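Local coordinates for envelope glycoprotein (Bourbon virus, PDB 5ZKX) that probably drives fusion of the viral envelope with the host cell membrane, and is held here in its postfusion form as a trimer, at residues 45-49 against 426-430. Numbering follows the deposited sequence.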
loop_
_atom_site.group_PDB
_atom_site.type_symbol
_atom_site.label_atom_id
_atom_site.label_comp_id
_atom_site.label_asym_id
_atom_site.label_seq_id
_atom_site.Cartn_x
_atom_site.Cartn_y
_atom_site.Cartn_z
ATOM N N ILE A 45 14.427 15.115 -19.824
ATOM C CA ILE A 45 14.530 14.487 -21.135
ATOM C C ILE A 45 15.484 13.309 -21.027
ATOM O O ILE A 45 16.585 13.440 -20.478
ATOM C CB ILE A 45 15.002 15.478 -22.213
ATOM C CG1 ILE A 45 14.195 16.776 -22.139
ATOM C CG2 ILE A 45 14.863 14.857 -23.595
ATOM C CD1 ILE A 45 14.485 17.736 -23.272
ATOM N N ILE A 46 15.056 12.158 -21.536
ATOM C CA ILE A 46 15.868 10.950 -21.562
ATOM C C ILE A 46 15.990 10.500 -23.008
ATOM O O ILE A 46 14.978 10.372 -23.709
ATOM C CB ILE A 46 15.268 9.828 -20.694
ATOM C CG1 ILE A 46 14.998 10.332 -19.278
ATOM C CG2 ILE A 46 16.205 8.631 -20.653
ATOM C CD1 ILE A 46 14.504 9.252 -18.346
ATOM N N GLY A 47 17.214 10.273 -23.449
ATOM C CA GLY A 47 17.460 9.789 -24.796
ATOM C C GLY A 47 18.504 8.699 -24.796
ATOM O O GLY A 47 19.524 8.797 -24.114
ATOM N N TYR A 48 18.237 7.647 -25.559
ATOM C CA TYR A 48 19.197 6.570 -25.727
ATOM C C TYR A 48 19.500 6.376 -27.205
ATOM O O TYR A 48 18.706 6.734 -28.077
ATOM C CB TYR A 48 18.696 5.259 -25.104
ATOM C CG TYR A 48 17.519 4.614 -25.795
ATOM C CD1 TYR A 48 17.706 3.681 -26.805
ATOM C CD2 TYR A 48 16.219 4.912 -25.413
ATOM C CE1 TYR A 48 16.633 3.081 -27.429
ATOM C CE2 TYR A 48 15.138 4.312 -26.031
ATOM C CZ TYR A 48 15.352 3.398 -27.037
ATOM O OH TYR A 48 14.282 2.797 -27.656
ATOM N N ARG A 49 20.675 5.815 -27.470
ATOM C CA ARG A 49 21.091 5.502 -28.827
ATOM C C ARG A 49 22.208 4.476 -28.770
ATOM O O ARG A 49 23.099 4.566 -27.922
ATOM C CB ARG A 49 21.562 6.750 -29.583
ATOM C CG ARG A 49 22.141 6.448 -30.955
ATOM C CD ARG A 49 22.454 7.717 -31.720
ATOM N NE ARG A 49 23.415 8.563 -31.021
ATOM C CZ ARG A 49 23.609 9.846 -31.304
ATOM N NH1 ARG A 49 22.906 10.421 -32.270
ATOM N NH2 ARG A 49 24.501 10.554 -30.623
ATOM N N PHE A 426 10.357 4.378 -18.970
ATOM C CA PHE A 426 10.909 4.485 -20.315
ATOM C C PHE A 426 12.246 3.762 -20.412
ATOM O O PHE A 426 12.502 3.030 -21.374
ATOM C CB PHE A 426 11.062 5.961 -20.690
ATOM C CG PHE A 426 11.712 6.190 -22.027
ATOM C CD1 PHE A 426 10.967 6.134 -23.192
ATOM C CD2 PHE A 426 13.065 6.478 -22.115
ATOM C CE1 PHE A 426 11.559 6.348 -24.420
ATOM C CE2 PHE A 426 13.662 6.693 -23.341
ATOM C CZ PHE A 426 12.906 6.630 -24.495
ATOM N N VAL A 427 13.114 3.961 -19.419
ATOM C CA VAL A 427 14.422 3.311 -19.421
ATOM C C VAL A 427 14.265 1.798 -19.338
ATOM O O VAL A 427 14.890 1.048 -20.093
ATOM C CB VAL A 427 15.288 3.856 -18.272
ATOM C CG1 VAL A 427 16.452 2.918 -17.978
ATOM C CG2 VAL A 427 15.798 5.248 -18.607
ATOM N N ALA A 428 13.416 1.327 -18.422
ATOM C CA ALA A 428 13.275 -0.112 -18.223
ATOM C C ALA A 428 12.695 -0.791 -19.456
ATOM O O ALA A 428 13.083 -1.916 -19.791
ATOM C CB ALA A 428 12.409 -0.391 -16.995
ATOM N N ASN A 429 11.764 -0.124 -20.143
ATOM C CA ASN A 429 11.175 -0.705 -21.344
ATOM C C ASN A 429 12.181 -0.753 -22.486
ATOM O O ASN A 429 12.239 -1.738 -23.229
ATOM C CB ASN A 429 9.938 0.090 -21.757
ATOM C CG ASN A 429 8.802 -0.038 -20.759
ATOM O OD1 ASN A 429 8.699 -1.030 -20.033
ATOM N ND2 ASN A 429 7.938 0.967 -20.721
ATOM N N SER A 430 12.973 0.307 -22.646
ATOM C CA SER A 430 13.992 0.334 -23.690
ATOM C C SER A 430 14.997 -0.797 -23.508
ATOM O O SER A 430 15.356 -1.486 -24.470
ATOM C CB SER A 430 14.696 1.690 -23.684
ATOM O OG SER A 430 16.049 1.553 -24.066
#
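Y48, on strand 45-49, lays one face of its ring under S430 of helix 426-430 and turns an edge to F426, and following this tyrosine outward illustrates how a helix can pack on a strand with no hydrogen bond between the two segments. CB points to the helix, and CG, lodged between the backbone N and the carbonyl carbon (chi1 69°), lifts the ring toward it. From CG round to CZ, the ring atoms are spread about S430 OG, which sits 3.4 Å above the plane of the Y48 ring, over its centre. S430 CB shares that face in a CH-pi contact, 4.0 Å from the Y48 ring centroid. At the ring's edge, Y48 CD2 is 3.7 Å from F426 CE2, and Y48 CE2 is 3.6 Å from F426 CZ. The two ring planes meet obliquely at 48°. At the tip, Y48 OH comes to 4.1 Å from S430 CB. Two residues earlier, I46 CG2 packs against F426 CD2 and lies 4.0 Å from V427 CG2. Strand and helix segments run nearly parallel, their axes 14° apart. The helix, part of 422-437, covers a face of the antiparallel sheet, where strands 134-148 and 188-192 flank strand 44-58: F426 reaches T146 on the former, where R142 NH2 also hydrogen-bonds S430 O, and V427 and S430 touch F188 on the latter.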